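Local structure of acyl-CoA dehydrogenase (Mycobacterium thermoresistibile, 3PFD) at residues Gly107-Ile112 / Asp253-Thr258; Gln268-Ala273 / Met342-Asp347. The protein probably catalyses the flavin-dependent alpha,beta-dehydrogenation of acyl-CoA thioesters to 2,3-dehydroacyl-CoA, passing the electrons to an acceptor, and binds FAD, held here in its reduced form. One frame throughout, in Å; residues are numbered along the deposited sequence.

Interaction 1 of 2, residues Gly107-Ile112 / Asp253-Thr258; sequences GTMGLI and DHTRPT
M109 of helix 95-114 reaches across to H254 and T255, at the entrance to helix 256-280, and the contact is wholly one of van der Waals packing. Two points of the methionine chain meet H254: M109 CG and M109 CE each lie 4.0 Å from H254 CB. The bend at chi2 (47°) turns the sulfur and terminal methyl so that CG and CE approach the same side of H254 CB. The two side chains cross at about a right angle, and M109 CE stands 4.1 Å from H254 CG, approaching the imidazole obliquely at its root. Nearer the root of the methionine, T255 CG2 packs at 4.1 Å against M109 CB, the two side chains running past each other in opposite directions. Only 117 Å² is buried, consistent with so few touching groups.

The polar bonds within 253-258 tie T258 back to T255 at the first turn of helix 256-280. T255 O accepts two bonds from T258, one from its backbone N and one from T258 OG1 at 2.6 Å, the hydroxyl lying in the carbonyl plane on a lone pair with a C=O...O angle of 141°. T255 is the N-cap residue, yet its hydroxyl makes no capping bond; T255 OG1 is hydrogen-bonded to E377 instead, while its methyl goes to M109.

The contact joins the N-terminal and C-terminal helical regions of the acyl-CoA dehydrogenase fold. K105 of helix 95-114 adds a hydrogen bond to H254 O. H254 also touches L113 and A319 of helix 292-321, helix 117-129 packs on T108, L111 and I112, and G107 O bonds to T180 of strand 178-184.

Interaction 2 of 2, residues Gln268-Ala273 / Met342-Asp347; sequences QGALDA and MEVTTD
Within the C-terminal helical domain, helices 256-280 and 326-352 pack side by side, and A270 makes one of the close approaches between them. The segment axes approach to 8.8 Å and run nearly parallel, at a crossing angle of 26°; the A270 and T345 CA atoms lie 5.8 Å apart. A270 points its methyl at the other helix, where A270 CB meets T345 CG2 at 3.9 Å and V344 CG1 at 4.3 Å. V344 CG1 also rests beside the backbone at L271. T345 offers carbon to the interface because its first torsion (61°) sets the methyl anti to the carbonyl carbon, while the hydroxyl is hydrogen-bonded to A341 O within its own helix.

Polar bonds do not join the two segments. Q268 NE2 gives D272 OD1 a bond of 2.8 Å across one turn, on the syn side of the carboxylate; R92 forms a salt bridge with D272 OD2, and R309 bonds to Q268 OE1. On the other helix T346 OG1 bonds to M342 O at 2.7 Å. The backbone N of the same threonine reaches that carbonyl from the opposite face.

Helix 363-373 adds M366 against A270 and A370 against T345, and helix 292-321 covers L271. K371 of the second subunit bonds to T346 O, which places this helix at a subunit boundary. Close helix-on-helix packing through small residues of this kind fits the C-terminal helical bundle of the acyl-CoA dehydrogenase fold.

In the fold
Helix 256-280 links the two contacts: interaction 1 lies at its N-terminal entrance and interaction 2 farther along it, with centres 27 Å apart and nearest atoms about 12 Å apart, so they do not touch. Along the chain they come in series, 107-112 with 253-258 closing before 268-273 with 342-347 begins. Interaction 1 joins the N-terminal family region to the C-terminal one across 140 residues that include the beta-rich middle domain, whereas interaction 2 stays within the C-terminal region. One helix therefore connects the domain junction, where the side chain of T255 is about 10 Å from a bound flavin, with the bundle that meets a second subunit of the four-chain assembly.

Interaction 1 of 2, residues Gly107-Ile112 / Asp253-Thr258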
loop_
_atom_site.group_PDB
_atom_site.type_symbol
_atom_site.label_atom_id
_atom_site.label_comp_id
_atom_site.label_asym_id
_atom_site.label_seq_id
_atom_site.Cartn_x
_atom_site.Cartn_y
_atom_site.Cartn_z
ATOM N N GLY C 107 30.984 0.734 -14.608
ATOM C CA GLY C 107 31.855 0.588 -15.804
ATOM C C GLY C 107 33.223 -0.043 -15.558
ATOM O O GLY C 107 34.024 -0.217 -16.504
ATOM N N THR C 108 33.515 -0.373 -14.297
ATOM C CA THR C 108 34.819 -0.987 -13.975
ATOM C C THR C 108 34.739 -2.316 -13.244
ATOM O O THR C 108 35.741 -3.021 -13.158
ATOM C CB THR C 108 35.794 -0.054 -13.206
ATOM O OG1 THR C 108 35.173 0.451 -12.012
ATOM C CG2 THR C 108 36.266 1.063 -14.092
ATOM N N MET C 109 33.558 -2.658 -12.735
ATOM C CA MET C 109 33.427 -3.795 -11.824
ATOM C C MET C 109 33.698 -5.153 -12.505
ATOM O O MET C 109 34.372 -5.996 -11.932
ATOM C CB MET C 109 32.066 -3.784 -11.135
ATOM C CG MET C 109 32.057 -4.434 -9.756
ATOM S SD MET C 109 33.425 -3.882 -8.699
ATOM C CE MET C 109 33.485 -5.313 -7.614
ATOM N N GLY C 110 33.157 -5.346 -13.712
ATOM C CA GLY C 110 33.452 -6.514 -14.548
ATOM C C GLY C 110 34.951 -6.709 -14.726
ATOM O O GLY C 110 35.481 -7.824 -14.574
ATOM N N LEU C 111 35.632 -5.602 -15.004
ATOM C CA LEU C 111 37.071 -5.607 -15.236
ATOM C C LEU C 111 37.816 -5.981 -13.972
ATOM O O LEU C 111 38.743 -6.792 -14.015
ATOM C CB LEU C 111 37.547 -4.234 -15.764
ATOM C CG LEU C 111 39.060 -4.032 -15.942
ATOM C CD1 LEU C 111 39.659 -4.955 -16.999
ATOM C CD2 LEU C 111 39.349 -2.590 -16.282
ATOM N N ILE C 112 37.392 -5.405 -12.847
ATOM C CA ILE C 112 38.012 -5.678 -11.556
ATOM C C ILE C 112 37.830 -7.153 -11.173
ATOM O O ILE C 112 38.761 -7.786 -10.679
ATOM C CB ILE C 112 37.468 -4.737 -10.435
ATOM C CG1 ILE C 112 38.020 -3.315 -10.603
ATOM C CG2 ILE C 112 37.824 -5.271 -9.053
ATOM C CD1 ILE C 112 37.111 -2.206 -10.047
ATOM N N ASP C 253 25.438 -8.010 -9.203
ATOM C CA ASP C 253 25.502 -8.471 -7.810
ATOM C C ASP C 253 26.269 -7.488 -6.936
ATOM O O ASP C 253 25.873 -7.208 -5.781
ATOM C CB ASP C 253 26.220 -9.822 -7.703
ATOM C CG ASP C 253 25.307 -11.012 -7.981
ATOM O OD1 ASP C 253 24.063 -10.841 -7.957
ATOM O OD2 ASP C 253 25.858 -12.120 -8.222
ATOM N N HIS C 254 27.370 -6.981 -7.485
ATOM C CA HIS C 254 28.221 -6.049 -6.766
ATOM C C HIS C 254 27.871 -4.574 -6.984
ATOM O O HIS C 254 28.601 -3.700 -6.487
ATOM C CB HIS C 254 29.689 -6.299 -7.126
ATOM C CG HIS C 254 30.179 -7.646 -6.694
ATOM N ND1 HIS C 254 30.840 -7.850 -5.502
ATOM C CD2 HIS C 254 30.069 -8.863 -7.277
ATOM C CE1 HIS C 254 31.146 -9.129 -5.384
ATOM N NE2 HIS C 254 30.686 -9.768 -6.444
ATOM N N THR C 255 26.824 -4.272 -7.759
ATOM C CA THR C 255 26.506 -2.858 -8.007
ATOM C C THR C 255 25.058 -2.484 -7.677
ATOM O O THR C 255 24.769 -1.329 -7.360
ATOM C CB THR C 255 26.848 -2.391 -9.450
ATOM O OG1 THR C 255 26.026 -3.087 -10.386
ATOM C CG2 THR C 255 28.348 -2.616 -9.791
ATOM N N ARG C 256 24.157 -3.461 -7.727
ATOM C CA ARG C 256 22.762 -3.210 -7.364
ATOM C C ARG C 256 22.573 -2.451 -6.044
ATOM O O ARG C 256 21.750 -1.547 -5.984
ATOM C CB ARG C 256 21.945 -4.496 -7.382
ATOM C CG ARG C 256 21.320 -4.718 -8.732
ATOM C CD ARG C 256 20.807 -6.131 -8.932
ATOM N NE ARG C 256 20.261 -6.257 -10.282
ATOM C CZ ARG C 256 20.223 -7.390 -10.980
ATOM N NH1 ARG C 256 20.719 -8.520 -10.451
ATOM N NH2 ARG C 256 19.700 -7.380 -12.211
ATOM N N PRO C 257 23.351 -2.799 -4.997
ATOM C CA PRO C 257 23.187 -2.061 -3.731
ATOM C C PRO C 257 23.520 -0.578 -3.844
ATOM O O PRO C 257 22.977 0.224 -3.071
ATOM C CB PRO C 257 24.153 -2.774 -2.765
ATOM C CG PRO C 257 24.340 -4.173 -3.358
ATOM C CD PRO C 257 24.291 -3.939 -4.868
ATOM N N THR C 258 24.405 -0.205 -4.786
ATOM C CA THR C 258 24.795 1.207 -4.952
ATOM C C THR C 258 23.631 2.030 -5.515
ATOM O O THR C 258 23.456 3.180 -5.162
ATOM C CB THR C 258 26.086 1.390 -5.799
ATOM O OG1 THR C 258 25.821 1.085 -7.166
ATOM C CG2 THR C 258 27.228 0.490 -5.275
#

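Interaction 2 of 2, residues Gln268-Ala273 / Met342-Asp347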
loop_
_atom_site.group_PDB
_atom_site.type_symbol
_atom_site.label_atom_id
_atom_site.label_comp_id
_atom_site.label_asym_id
_atom_site.label_seq_id
_atom_site.Cartn_x
_atom_site.Cartn_y
_atom_site.Cartn_z
ATOM N N GLN C 268 16.327 10.519 1.514
ATOM C CA GLN C 268 16.833 11.220 2.698
ATOM C C GLN C 268 16.778 12.736 2.491
ATOM O O GLN C 268 16.321 13.479 3.379
ATOM C CB GLN C 268 18.281 10.800 3.022
ATOM C CG GLN C 268 18.821 11.491 4.299
ATOM C CD GLN C 268 18.081 11.007 5.563
ATOM O OE1 GLN C 268 17.999 9.818 5.802
ATOM N NE2 GLN C 268 17.574 11.935 6.371
ATOM N N GLY C 269 17.208 13.176 1.305
ATOM C CA GLY C 269 17.228 14.582 0.958
ATOM C C GLY C 269 15.816 15.130 0.860
ATOM O O GLY C 269 15.559 16.264 1.305
ATOM N N ALA C 270 14.897 14.342 0.294
ATOM C CA ALA C 270 13.481 14.746 0.210
ATOM C C ALA C 270 12.886 14.866 1.616
ATOM O O ALA C 270 12.253 15.872 1.952
ATOM C CB ALA C 270 12.658 13.758 -0.640
ATOM N N LEU C 271 13.107 13.845 2.444
ATOM C CA LEU C 271 12.690 13.901 3.861
ATOM C C LEU C 271 13.317 15.091 4.615
ATOM O O LEU C 271 12.616 15.789 5.347
ATOM C CB LEU C 271 13.032 12.595 4.592
ATOM C CG LEU C 271 12.894 12.627 6.127
ATOM C CD1 LEU C 271 11.388 12.728 6.486
ATOM C CD2 LEU C 271 13.530 11.407 6.790
ATOM N N ASP C 272 14.629 15.308 4.479
ATOM C CA ASP C 272 15.263 16.475 5.133
ATOM C C ASP C 272 14.589 17.785 4.726
ATOM O O ASP C 272 14.326 18.652 5.580
ATOM C CB ASP C 272 16.738 16.599 4.785
ATOM C CG ASP C 272 17.573 15.456 5.313
ATOM O OD1 ASP C 272 17.119 14.702 6.190
ATOM O OD2 ASP C 272 18.695 15.304 4.800
ATOM N N ALA C 273 14.338 17.948 3.423
ATOM C CA ALA C 273 13.679 19.162 2.921
ATOM C C ALA C 273 12.263 19.297 3.521
ATOM O O ALA C 273 11.896 20.385 3.970
ATOM C CB ALA C 273 13.642 19.184 1.338
ATOM N N MET C 342 10.535 6.245 -4.260
ATOM C CA MET C 342 9.375 6.692 -5.039
ATOM C C MET C 342 8.249 7.188 -4.143
ATOM O O MET C 342 7.643 8.245 -4.398
ATOM C CB MET C 342 8.866 5.570 -5.982
ATOM C CG MET C 342 8.044 6.077 -7.158
ATOM S SD MET C 342 8.927 7.234 -8.243
ATOM C CE MET C 342 8.212 8.848 -7.746
ATOM N N GLU C 343 7.929 6.384 -3.125
ATOM C CA GLU C 343 6.905 6.747 -2.158
ATOM C C GLU C 343 7.305 7.999 -1.349
ATOM O O GLU C 343 6.511 8.903 -1.193
ATOM C CB GLU C 343 6.573 5.543 -1.224
ATOM C CG GLU C 343 5.731 5.917 0.031
ATOM C CD GLU C 343 5.489 4.719 0.978
ATOM O OE1 GLU C 343 4.854 4.904 2.044
ATOM O OE2 GLU C 343 5.953 3.598 0.673
ATOM N N VAL C 344 8.531 8.042 -0.851
ATOM C CA VAL C 344 9.001 9.159 -0.021
ATOM C C VAL C 344 9.001 10.488 -0.767
ATOM O O VAL C 344 8.509 11.503 -0.235
ATOM C CB VAL C 344 10.420 8.882 0.590
ATOM C CG1 VAL C 344 11.049 10.155 1.131
ATOM C CG2 VAL C 344 10.324 7.825 1.712
ATOM N N THR C 345 9.518 10.481 -1.998
ATOM C CA THR C 345 9.596 11.709 -2.812
ATOM C C THR C 345 8.223 12.195 -3.274
ATOM O O THR C 345 8.006 13.395 -3.338
ATOM C CB THR C 345 10.521 11.565 -4.037
ATOM O OG1 THR C 345 10.041 10.533 -4.888
ATOM C CG2 THR C 345 11.977 11.263 -3.609
ATOM N N THR C 346 7.316 11.262 -3.587
ATOM C CA THR C 346 5.898 11.590 -3.872
ATOM C C THR C 346 5.249 12.312 -2.680
ATOM O O THR C 346 4.546 13.307 -2.860
ATOM C CB THR C 346 5.074 10.326 -4.253
ATOM O OG1 THR C 346 5.677 9.729 -5.402
ATOM C CG2 THR C 346 3.645 10.678 -4.629
ATOM N N ASP C 347 5.505 11.783 -1.483
ATOM C CA ASP C 347 5.082 12.376 -0.206
ATOM C C ASP C 347 5.687 13.759 0.071
ATOM O O ASP C 347 4.987 14.671 0.524
ATOM C CB ASP C 347 5.460 11.440 0.956
ATOM C CG ASP C 347 4.525 10.252 1.091
ATOM O OD1 ASP C 347 3.454 10.185 0.394
ATOM O OD2 ASP C 347 4.889 9.361 1.895
#